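Local structure of AAEL008620-PA odorant-binding protein (Aedes aegypti, 5V13) at residues 31-36 with 62-67; 80-85 with 126-131; 102-107 with 134-139. The protein binds juvenile hormone specifically in the hemolymph of the mosquito, as a secreted member of the odorant-binding protein family. All coordinates share one frame; numbering follows the deposited sequence.

Overall arrangement
The three contacts lie in the N-terminal half of a largely helical chain. Contact 1 joins helix 26-38 to helix 59-71 close to the centre of the folded chain. It closes before contact 2 opens, and their centres are about 15 Å apart. The two meet directly, because Gln62 and Val65 of contact 1 pack on Phe126 and Tyr129 of contact 2. Both touch the bound hormone JH3. Contact 3 lies farther out, its centre about 14 Å from that of contact 2 and about 21 Å from that of contact 1. Contacts 2 and 3 share helix 122-135, and their segments alternate along the chain. The series thus runs from the hormone pocket outward into the surrounding helices.

Contact 1 of 3, residues 31-36 with 62-67. With JH3 (methyl (2E,6E)-9-[(2R)-3,3-dimethyloxiran-2-yl]-3,7-dimethylnona-2,6-dienoate), chain E.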
loop_
_atom_site.group_PDB
_atom_site.type_symbol
_atom_site.label_atom_id
_atom_site.label_comp_id
_atom_site.label_asym_id
_atom_site.label_seq_id
_atom_site.Cartn_x
_atom_site.Cartn_y
_atom_site.Cartn_z
ATOM N N TYR B 31 -9.115 10.623 11.547
ATOM C CA TYR B 31 -9.800 10.320 12.807
ATOM C C TYR B 31 -10.372 11.590 13.426
ATOM O O TYR B 31 -11.535 11.628 13.858
ATOM C CB TYR B 31 -8.830 9.651 13.788
ATOM C CG TYR B 31 -9.466 9.228 15.094
ATOM C CD1 TYR B 31 -9.620 10.131 16.158
ATOM C CD2 TYR B 31 -9.902 7.919 15.272
ATOM C CE1 TYR B 31 -10.186 9.720 17.373
ATOM C CE2 TYR B 31 -10.476 7.508 16.464
ATOM C CZ TYR B 31 -10.613 8.405 17.507
ATOM O OH TYR B 31 -11.187 7.970 18.685
ATOM N N ALA B 32 -9.553 12.644 13.484
ATOM C CA ALA B 32 -9.987 13.892 14.098
ATOM C C ALA B 32 -11.105 14.543 13.294
ATOM O O ALA B 32 -12.106 15.004 13.867
ATOM C CB ALA B 32 -8.798 14.844 14.235
ATOM N N TYR B 33 -10.957 14.602 11.963
ATOM C CA TYR B 33 -11.994 15.246 11.144
ATOM C C TYR B 33 -13.344 14.549 11.305
ATOM O O TYR B 33 -14.386 15.203 11.461
ATOM C CB TYR B 33 -11.596 15.254 9.659
ATOM C CG TYR B 33 -10.277 15.934 9.326
ATOM C CD1 TYR B 33 -9.705 16.865 10.187
ATOM C CD2 TYR B 33 -9.614 15.638 8.139
ATOM C CE1 TYR B 33 -8.478 17.480 9.868
ATOM C CE2 TYR B 33 -8.415 16.242 7.809
ATOM C CZ TYR B 33 -7.851 17.158 8.670
ATOM O OH TYR B 33 -6.645 17.732 8.336
ATOM N N VAL B 34 -13.344 13.218 11.235
ATOM C CA VAL B 34 -14.595 12.464 11.274
ATOM C C VAL B 34 -15.212 12.498 12.673
ATOM O O VAL B 34 -16.432 12.696 12.833
ATOM C CB VAL B 34 -14.355 11.018 10.790
ATOM C CG1 VAL B 34 -15.604 10.171 11.045
ATOM C CG2 VAL B 34 -13.987 11.018 9.310
ATOM N N ARG B 35 -14.391 12.294 13.710
ATOM C CA ARG B 35 -14.954 12.242 15.060
ATOM C C ARG B 35 -15.483 13.601 15.497
ATOM O O ARG B 35 -16.540 13.682 16.138
ATOM C CB ARG B 35 -13.927 11.728 16.067
ATOM C CG ARG B 35 -13.637 10.230 15.932
ATOM C CD ARG B 35 -14.869 9.364 16.267
ATOM N NE ARG B 35 -15.285 9.539 17.659
ATOM C CZ ARG B 35 -14.862 8.781 18.670
ATOM N NH1 ARG B 35 -14.011 7.789 18.449
ATOM N NH2 ARG B 35 -15.287 9.017 19.902
ATOM N N CYS B 36 -14.771 14.684 15.163
ATOM C CA CYS B 36 -15.291 16.012 15.482
ATOM C C CYS B 36 -16.541 16.352 14.666
ATOM O O CYS B 36 -17.409 17.094 15.150
ATOM C CB CYS B 36 -14.201 17.065 15.272
ATOM S SG CYS B 36 -12.858 16.915 16.513
ATOM N N GLN B 62 -16.724 27.437 15.228
ATOM C CA GLN B 62 -15.633 27.695 16.159
ATOM C C GLN B 62 -15.348 26.465 17.000
ATOM O O GLN B 62 -14.184 26.109 17.215
ATOM C CB GLN B 62 -15.956 28.898 17.052
ATOM C CG GLN B 62 -16.136 30.198 16.286
ATOM C CD GLN B 62 -16.615 31.342 17.163
ATOM O OE1 GLN B 62 -17.388 31.138 18.094
ATOM N NE2 GLN B 62 -16.161 32.552 16.866
ATOM N N CYS B 63 -16.397 25.773 17.455
ATOM C CA CYS B 63 -16.143 24.580 18.253
ATOM C C CYS B 63 -15.547 23.456 17.419
ATOM O O CYS B 63 -14.769 22.656 17.948
ATOM C CB CYS B 63 -17.411 24.105 18.945
ATOM S SG CYS B 63 -17.941 25.278 20.228
ATOM N N TYR B 64 -15.897 23.368 16.130
ATOM C CA TYR B 64 -15.276 22.347 15.286
ATOM C C TYR B 64 -13.777 22.587 15.146
ATOM O O TYR B 64 -12.972 21.645 15.220
ATOM C CB TYR B 64 -15.933 22.317 13.904
ATOM C CG TYR B 64 -15.403 21.197 13.030
ATOM C CD1 TYR B 64 -15.796 19.884 13.253
ATOM C CD2 TYR B 64 -14.480 21.447 12.004
ATOM C CE1 TYR B 64 -15.295 18.834 12.458
ATOM C CE2 TYR B 64 -13.986 20.415 11.206
ATOM C CZ TYR B 64 -14.394 19.113 11.442
ATOM O OH TYR B 64 -13.911 18.073 10.663
ATOM N N VAL B 65 -13.381 23.838 14.924
ATOM C CA VAL B 65 -11.956 24.153 14.823
ATOM C C VAL B 65 -11.233 23.828 16.131
ATOM O O VAL B 65 -10.131 23.258 16.123
ATOM C CB VAL B 65 -11.761 25.621 14.407
ATOM C CG1 VAL B 65 -10.266 25.969 14.372
ATOM C CG2 VAL B 65 -12.399 25.864 13.034
ATOM N N LYS B 66 -11.834 24.174 17.269
ATOM C CA LYS B 66 -11.220 23.857 18.558
ATOM C C LYS B 66 -11.067 22.346 18.743
ATOM O O LYS B 66 -9.998 21.859 19.144
ATOM C CB LYS B 66 -12.051 24.457 19.694
ATOM C CG LYS B 66 -11.521 24.080 21.071
ATOM C CD LYS B 66 -12.404 24.576 22.181
ATOM C CE LYS B 66 -12.193 23.714 23.418
ATOM N NZ LYS B 66 -13.156 24.069 24.490
ATOM N N CYS B 67 -12.133 21.597 18.447
ATOM C CA CYS B 67 -12.122 20.141 18.561
ATOM C C CYS B 67 -11.011 19.522 17.720
ATOM O O CYS B 67 -10.245 18.686 18.208
ATOM C CB CYS B 67 -13.488 19.582 18.128
ATOM S SG CYS B 67 -13.705 17.744 18.214
HETATM C C1 JH3 E . -13.293 15.909 6.324
HETATM O O2 JH3 E . -12.775 15.712 5.239
HETATM O O1 JH3 E . -14.147 14.881 6.861
HETATM C CM JH3 E . -14.280 13.654 6.139
HETATM C C2 JH3 E . -13.087 17.120 7.140
HETATM C C3 JH3 E . -12.359 18.195 6.826
HETATM C "C3'" JH3 E . -11.608 18.356 5.534
HETATM C C4 JH3 E . -12.298 19.291 7.863
HETATM C C5 JH3 E . -10.863 19.799 7.968
HETATM C C6 JH3 E . -10.689 20.540 9.275
HETATM C C7 JH3 E . -10.790 21.873 9.378
HETATM C "C7'" JH3 E . -11.129 22.719 8.178
HETATM C C8 JH3 E . -10.584 22.508 10.745
HETATM C C9 JH3 E . -9.363 23.443 10.775
HETATM C CA JH3 E . -8.104 22.784 10.217
HETATM O O3 JH3 E . -6.914 23.584 10.395
HETATM C CB JH3 E . -7.031 22.444 11.249
HETATM C "CB'" JH3 E . -6.221 21.198 10.874
HETATM C CC JH3 E . -7.233 22.811 12.712
#
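Tyr64 reaches from helix 59-71 to Tyr33 and Cys36 on helix 26-38. The two helices belong to the disulfide-linked helical fold of the odorant-binding proteins. Their axes here run roughly antiparallel, 143° between directions, and approach to 9.9 Å.

The side chain of Tyr64 leaves its helix with CG anti to the backbone N (chi1 -175°), which lays the ring across the gap. From CB the chain runs to CG, where the two ring edges part. On one edge, Tyr64 CD1 lies near Cys36 O, and Tyr64 CE1 packs on Cys36 CB at 3.5 Å. On the other edge, Tyr64 CE2 faces C6 of the hormone JH3 at 3.8 Å. At the tip, Tyr64 OH donates a hydrogen bond of 3.0 Å to Tyr33 O. The hydroxyl comes to the carbonyl well off the C=O line, tilted slightly from its plane. The oxygen lies near the plane of the Tyr64 ring. This bond, the Cys36 packing, the hormone and the stacked Trp50 probably limit the ring's rotation.

Tyr33 also meets the hormone. Tyr33 CB lies 3.5 Å from JH3 C2, and JH3 C5 sits over the centre of one ring face, 3.8 Å above the plane. The Tyr33 hydroxyl is hydrogen-bonded to Phe144 O. The two tyrosines thus line the hormone chain from C2, next to the ester, to C6.

A covalent link holds the helices beside this wall. Cys36 and Cys67, whose CA atoms are 6.0 Å apart, are joined by a disulfide. Its SG-SG bond is 2.1 Å long, with a torsion of -84° about it.

Contact 2 of 3, residues 80-85 with 126-131. With JH3 (methyl (2E,6E)-9-[(2R)-3,3-dimethyloxiran-2-yl]-3,7-dimethylnona-2,6-dienoate), chain E.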
loop_
_atom_site.group_PDB
_atom_site.type_symbol
_atom_site.label_atom_id
_atom_site.label_comp_id
_atom_site.label_asym_id
_atom_site.label_seq_id
_atom_site.Cartn_x
_atom_site.Cartn_y
_atom_site.Cartn_z
ATOM N N LYS B 80 -3.118 26.570 27.534
ATOM C CA LYS B 80 -3.997 27.519 26.844
ATOM C C LYS B 80 -3.262 28.230 25.700
ATOM O O LYS B 80 -3.162 29.456 25.643
ATOM C CB LYS B 80 -4.612 28.517 27.840
ATOM C CG LYS B 80 -5.552 27.862 28.858
ATOM C CD LYS B 80 -6.463 28.878 29.567
ATOM C CE LYS B 80 -5.690 29.736 30.561
ATOM N NZ LYS B 80 -5.208 28.934 31.725
ATOM N N ARG B 81 -2.774 27.428 24.750
ATOM C CA ARG B 81 -1.863 27.955 23.747
ATOM C C ARG B 81 -1.860 27.050 22.523
ATOM O O ARG B 81 -1.857 25.826 22.655
ATOM C CB ARG B 81 -0.431 28.049 24.317
ATOM C CG ARG B 81 0.520 28.920 23.515
ATOM C CD ARG B 81 1.984 28.609 23.866
ATOM N NE ARG B 81 2.211 28.517 25.309
ATOM C CZ ARG B 81 2.805 29.456 26.042
ATOM N NH1 ARG B 81 3.245 30.573 25.471
ATOM N NH2 ARG B 81 2.964 29.276 27.349
ATOM N N PHE B 82 -1.827 27.656 21.341
ATOM C CA PHE B 82 -1.415 26.914 20.159
ATOM C C PHE B 82 0.076 26.618 20.224
ATOM O O PHE B 82 0.854 27.340 20.854
ATOM C CB PHE B 82 -1.703 27.697 18.885
ATOM C CG PHE B 82 -3.114 27.568 18.400
ATOM C CD1 PHE B 82 -3.497 26.490 17.635
ATOM C CD2 PHE B 82 -4.055 28.536 18.708
ATOM C CE1 PHE B 82 -4.798 26.378 17.180
ATOM C CE2 PHE B 82 -5.362 28.427 18.256
ATOM C CZ PHE B 82 -5.733 27.356 17.491
ATOM N N ARG B 83 0.475 25.554 19.542
ATOM C CA ARG B 83 1.862 25.109 19.507
ATOM C C ARG B 83 2.393 25.390 18.105
ATOM O O ARG B 83 2.352 24.509 17.236
ATOM C CB ARG B 83 1.962 23.617 19.845
ATOM C CG ARG B 83 1.364 23.235 21.203
ATOM C CD ARG B 83 2.234 23.756 22.351
ATOM N NE ARG B 83 3.541 23.096 22.398
ATOM C CZ ARG B 83 3.961 22.315 23.392
ATOM N NH1 ARG B 83 3.189 22.096 24.449
ATOM N NH2 ARG B 83 5.166 21.762 23.337
ATOM N N PRO B 84 2.885 26.603 17.830
ATOM C CA PRO B 84 3.284 26.928 16.449
ATOM C C PRO B 84 4.336 25.985 15.894
ATOM O O PRO B 84 4.313 25.694 14.696
ATOM C CB PRO B 84 3.827 28.359 16.562
ATOM C CG PRO B 84 4.207 28.515 18.032
ATOM C CD PRO B 84 3.211 27.682 18.785
ATOM N N GLU B 85 5.251 25.501 16.736
ATOM C CA GLU B 85 6.326 24.630 16.263
ATOM C C GLU B 85 5.794 23.325 15.691
ATOM O O GLU B 85 6.472 22.696 14.867
ATOM C CB GLU B 85 7.324 24.368 17.404
ATOM C CG GLU B 85 6.883 23.321 18.437
ATOM C CD GLU B 85 5.883 23.840 19.480
ATOM O OE1 GLU B 85 5.522 23.048 20.376
ATOM O OE2 GLU B 85 5.466 25.022 19.415
ATOM N N PHE B 126 -10.707 29.782 18.181
ATOM C CA PHE B 126 -10.945 30.115 16.775
ATOM C C PHE B 126 -10.374 31.489 16.432
ATOM O O PHE B 126 -9.679 31.649 15.427
ATOM C CB PHE B 126 -12.452 30.051 16.484
ATOM C CG PHE B 126 -12.839 30.412 15.087
ATOM C CD1 PHE B 126 -13.113 31.730 14.738
ATOM C CD2 PHE B 126 -13.001 29.417 14.124
ATOM C CE1 PHE B 126 -13.497 32.053 13.442
ATOM C CE2 PHE B 126 -13.383 29.731 12.825
ATOM C CZ PHE B 126 -13.636 31.045 12.483
ATOM N N ASN B 127 -10.651 32.501 17.261
ATOM C CA ASN B 127 -10.163 33.844 16.953
ATOM C C ASN B 127 -8.640 33.917 16.953
ATOM O O ASN B 127 -8.048 34.650 16.149
ATOM C CB ASN B 127 -10.747 34.840 17.942
ATOM C CG ASN B 127 -12.191 35.111 17.658
ATOM O OD1 ASN B 127 -12.691 34.765 16.582
ATOM N ND2 ASN B 127 -12.878 35.724 18.604
ATOM N N LYS B 128 -7.988 33.168 17.844
ATOM C CA LYS B 128 -6.530 33.189 17.879
ATOM C C LYS B 128 -5.942 32.543 16.628
ATOM O O LYS B 128 -4.914 32.997 16.115
ATOM C CB LYS B 128 -6.041 32.499 19.161
ATOM C CG LYS B 128 -4.519 32.316 19.269
ATOM C CD LYS B 128 -3.770 33.641 19.036
ATOM C CE LYS B 128 -3.275 34.260 20.330
ATOM N NZ LYS B 128 -2.471 35.499 20.082
ATOM N N TYR B 129 -6.611 31.527 16.091
ATOM C CA TYR B 129 -6.144 30.833 14.892
ATOM C C TYR B 129 -6.362 31.643 13.611
ATOM O O TYR B 129 -5.721 31.356 12.590
ATOM C CB TYR B 129 -6.885 29.502 14.813
ATOM C CG TYR B 129 -6.385 28.464 13.825
ATOM C CD1 TYR B 129 -5.046 28.083 13.787
ATOM C CD2 TYR B 129 -7.277 27.805 12.994
ATOM C CE1 TYR B 129 -4.605 27.093 12.895
ATOM C CE2 TYR B 129 -6.854 26.838 12.113
ATOM C CZ TYR B 129 -5.522 26.484 12.067
ATOM O OH TYR B 129 -5.116 25.500 11.199
ATOM N N ALA B 130 -7.252 32.639 13.639
ATOM C CA ALA B 130 -7.863 33.142 12.406
ATOM C C ALA B 130 -6.836 33.732 11.441
ATOM O O ALA B 130 -6.857 33.420 10.244
ATOM C CB ALA B 130 -8.944 34.173 12.746
ATOM N N THR B 131 -5.927 34.587 11.937
ATOM C CA THR B 131 -4.990 35.272 11.038
ATOM C C THR B 131 -4.051 34.279 10.358
ATOM O O THR B 131 -3.844 34.325 9.137
ATOM C CB THR B 131 -4.180 36.327 11.803
ATOM O OG1 THR B 131 -5.048 37.369 12.277
ATOM C CG2 THR B 131 -3.129 36.957 10.899
HETATM C C1 JH3 E . -13.293 15.909 6.324
HETATM O O2 JH3 E . -12.775 15.712 5.239
HETATM O O1 JH3 E . -14.147 14.881 6.861
HETATM C CM JH3 E . -14.280 13.654 6.139
HETATM C C2 JH3 E . -13.087 17.120 7.140
HETATM C C3 JH3 E . -12.359 18.195 6.826
HETATM C "C3'" JH3 E . -11.608 18.356 5.534
HETATM C C4 JH3 E . -12.298 19.291 7.863
HETATM C C5 JH3 E . -10.863 19.799 7.968
HETATM C C6 JH3 E . -10.689 20.540 9.275
HETATM C C7 JH3 E . -10.790 21.873 9.378
HETATM C "C7'" JH3 E . -11.129 22.719 8.178
HETATM C C8 JH3 E . -10.584 22.508 10.745
HETATM C C9 JH3 E . -9.363 23.443 10.775
HETATM C CA JH3 E . -8.104 22.784 10.217
HETATM O O3 JH3 E . -6.914 23.584 10.395
HETATM C CB JH3 E . -7.031 22.444 11.249
HETATM C "CB'" JH3 E . -6.221 21.198 10.874
HETATM C CC JH3 E . -7.233 22.811 12.712
#
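Two torsions bring Phe82 and Tyr129 together. Phe82 has CG anti to its carbonyl carbon (chi1 -83°), and its ring extends to helix 122-135. Tyr129 has CG anti to its backbone N (chi1 -168°), and this carries its ring past Phe82 and on to the hormone.

The two rings are nearly parallel, with planes at 14°. They are slid well apart, centroids 5.2 Å from each other, and barely overlap. Phe82 instead works mainly through its far end. Its CZ packs on Tyr129 CB at 3.6 Å, and its CE1 meets Tyr129 CD1 at 3.8 Å. Lys128 adds a contact at the ring edge, where its CG lies 3.8 Å from Phe82 CD2, near the ring plane. The lysine chain then bends away, and its NZ is hydrogen-bonded to Ala114 O. Tyr75 meets Phe82 edge-to-face, and Leu113 of helix 99-113 touches both aromatic side chains.

Phe82 sits on a short strand, 81-82, just before helix 84-94. Lys80 and Arg81 both face Asp76 in a G1 beta bulge of the two-stranded hairpin. Arg83, at the N-cap of the helix, forms a local salt bridge with Glu85, with Arg83 NE 2.8 Å from Glu85 OE1.

The polar end of Tyr129 belongs to the hormone pocket. Tyr129 OH donates a hydrogen bond of 2.7 Å to JH3 O3, the epoxide oxygen, which lies near the plane of the tyrosine ring. An epoxide can accept but not donate, so the hydroxyl suits this end of juvenile hormone. Apolar packing by Phe82 backs the ring that delivers it.

Contact 3 of 3, residues 102-107 with 134-139; sequences LQALKN and ATHHST
The imidazole of His136 lies against the backbone of helix 99-113 at Ala104 and Leu105. Leu105 CA sits over one ring face in a CH-pi contact, 3.9 Å from the centroid and displaced toward the rim. His136 CE1 makes the nearest approach, 3.4 Å from Leu105 N. Ala104 approaches at the edge instead, with its CB in the ring plane and 3.8 Å from His136 CE1. The methyl CG2 of Thr135 rests 3.7 Å above the opposite face. The imidazole is therefore held between a helix backbone and its own neighbour in sequence.

Its CG lies anti to the carbonyl carbon (chi1 -61°), which aims the ring at the helix. His136 marks the break between two helices: it leaves helical backbone angles after helix 122-135 and takes the N-cap position of helix 137-143. In the first turn of the second helix, Thr139 adds a purely apolar touch, its CG2 lying 3.6 Å from Leu105 CD1. Leu105 thus meets both the break residue and the helix after it. It also touches Ala91, so Leu105, on helix 99-113, touches helices 84-94 and 137-143.

The polar edge of the ring is treated unequally. His136 NE2 is hydrogen-bonded to Asn108 ND2, just beyond the segment, while ND1 is buried without a partner in the model. If the amide is placed correctly, its nitrogen is the donor and NE2 accepts. In a neutral ring, ND1 would then probably carry the hydrogen, at the cost of burying an unpaired N-H.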
loop_
_atom_site.group_PDB
_atom_site.type_symbol
_atom_site.label_atom_id
_atom_site.label_comp_id
_atom_site.label_asym_id
_atom_site.label_seq_id
_atom_site.Cartn_x
_atom_site.Cartn_y
_atom_site.Cartn_z
ATOM N N LEU B 102 6.487 27.596 2.094
ATOM C CA LEU B 102 6.969 26.878 3.268
ATOM C C LEU B 102 7.729 27.817 4.200
ATOM O O LEU B 102 7.508 27.819 5.417
ATOM C CB LEU B 102 7.852 25.710 2.836
ATOM C CG LEU B 102 8.511 24.895 3.953
ATOM C CD1 LEU B 102 7.452 24.328 4.897
ATOM C CD2 LEU B 102 9.363 23.781 3.338
ATOM N N GLN B 103 8.627 28.632 3.640
ATOM C CA GLN B 103 9.400 29.554 4.467
ATOM C C GLN B 103 8.505 30.621 5.090
ATOM O O GLN B 103 8.741 31.052 6.227
ATOM C CB GLN B 103 10.510 30.204 3.641
ATOM C CG GLN B 103 11.467 31.063 4.461
ATOM C CD GLN B 103 12.158 30.277 5.561
ATOM O OE1 GLN B 103 12.537 29.118 5.373
ATOM N NE2 GLN B 103 12.321 30.902 6.717
ATOM N N ALA B 104 7.476 31.063 4.361
ATOM C CA ALA B 104 6.548 32.039 4.932
ATOM C C ALA B 104 5.836 31.470 6.154
ATOM O O ALA B 104 5.716 32.145 7.185
ATOM C CB ALA B 104 5.531 32.487 3.879
ATOM N N LEU B 105 5.365 30.227 6.064
ATOM C CA LEU B 105 4.740 29.603 7.227
ATOM C C LEU B 105 5.721 29.515 8.393
ATOM O O LEU B 105 5.379 29.866 9.528
ATOM C CB LEU B 105 4.188 28.226 6.850
ATOM C CG LEU B 105 3.344 27.508 7.919
ATOM C CD1 LEU B 105 2.218 26.684 7.297
ATOM C CD2 LEU B 105 4.216 26.625 8.795
ATOM N N LYS B 106 6.961 29.101 8.124
ATOM C CA LYS B 106 7.971 29.067 9.181
ATOM C C LYS B 106 8.153 30.429 9.849
ATOM O O LYS B 106 8.276 30.512 11.076
ATOM C CB LYS B 106 9.301 28.585 8.618
ATOM C CG LYS B 106 9.366 27.095 8.374
ATOM C CD LYS B 106 10.764 26.714 7.936
ATOM C CE LYS B 106 10.836 25.274 7.504
ATOM N NZ LYS B 106 12.095 25.049 6.727
ATOM N N ASN B 107 8.186 31.510 9.062
ATOM C CA ASN B 107 8.393 32.834 9.647
ATOM C C ASN B 107 7.168 33.324 10.419
ATOM O O ASN B 107 7.310 34.074 11.395
ATOM C CB ASN B 107 8.748 33.852 8.559
ATOM C CG ASN B 107 10.047 33.519 7.843
ATOM O OD1 ASN B 107 10.837 32.706 8.312
ATOM N ND2 ASN B 107 10.269 34.151 6.702
ATOM N N ALA B 134 -5.950 32.228 7.742
ATOM C CA ALA B 134 -6.273 32.956 6.516
ATOM C C ALA B 134 -5.034 33.146 5.659
ATOM O O ALA B 134 -5.099 33.036 4.428
ATOM C CB ALA B 134 -6.914 34.310 6.847
ATOM N N THR B 135 -3.892 33.393 6.298
ATOM C CA THR B 135 -2.664 33.709 5.587
ATOM C C THR B 135 -2.025 32.477 4.958
ATOM O O THR B 135 -1.351 32.604 3.928
ATOM C CB THR B 135 -1.684 34.400 6.546
ATOM O OG1 THR B 135 -2.327 35.531 7.152
ATOM C CG2 THR B 135 -0.424 34.876 5.819
ATOM N N HIS B 136 -2.232 31.285 5.544
ATOM C CA HIS B 136 -1.586 30.062 5.076
ATOM C C HIS B 136 -2.595 28.963 4.769
ATOM O O HIS B 136 -2.278 27.778 4.871
ATOM C CB HIS B 136 -0.549 29.585 6.093
ATOM C CG HIS B 136 0.542 30.581 6.309
ATOM N ND1 HIS B 136 1.530 30.811 5.375
ATOM C CD2 HIS B 136 0.763 31.459 7.315
ATOM C CE1 HIS B 136 2.333 31.765 5.812
ATOM N NE2 HIS B 136 1.893 32.172 6.989
ATOM N N HIS B 137 -3.805 29.358 4.371
ATOM C CA HIS B 137 -4.922 28.437 4.176
ATOM C C HIS B 137 -4.537 27.230 3.316
ATOM O O HIS B 137 -4.673 26.076 3.740
ATOM C CB HIS B 137 -6.084 29.214 3.541
ATOM C CG HIS B 137 -7.323 28.404 3.342
ATOM N ND1 HIS B 137 -7.579 27.711 2.179
ATOM C CD2 HIS B 137 -8.385 28.185 4.154
ATOM C CE1 HIS B 137 -8.743 27.091 2.287
ATOM N NE2 HIS B 137 -9.251 27.364 3.475
ATOM N N SER B 138 -4.071 27.479 2.093
ATOM C CA SER B 138 -3.837 26.368 1.169
ATOM C C SER B 138 -2.647 25.517 1.592
ATOM O O SER B 138 -2.609 24.315 1.290
ATOM C CB SER B 138 -3.635 26.901 -0.252
ATOM O OG SER B 138 -2.454 27.675 -0.335
ATOM N N THR B 139 -1.674 26.113 2.295
ATOM C CA THR B 139 -0.549 25.335 2.817
ATOM C C THR B 139 -1.000 24.414 3.950
ATOM O O THR B 139 -0.634 23.239 3.980
ATOM C CB THR B 139 0.564 26.276 3.292
ATOM O OG1 THR B 139 1.070 27.031 2.181
ATOM C CG2 THR B 139 1.710 25.507 3.940
#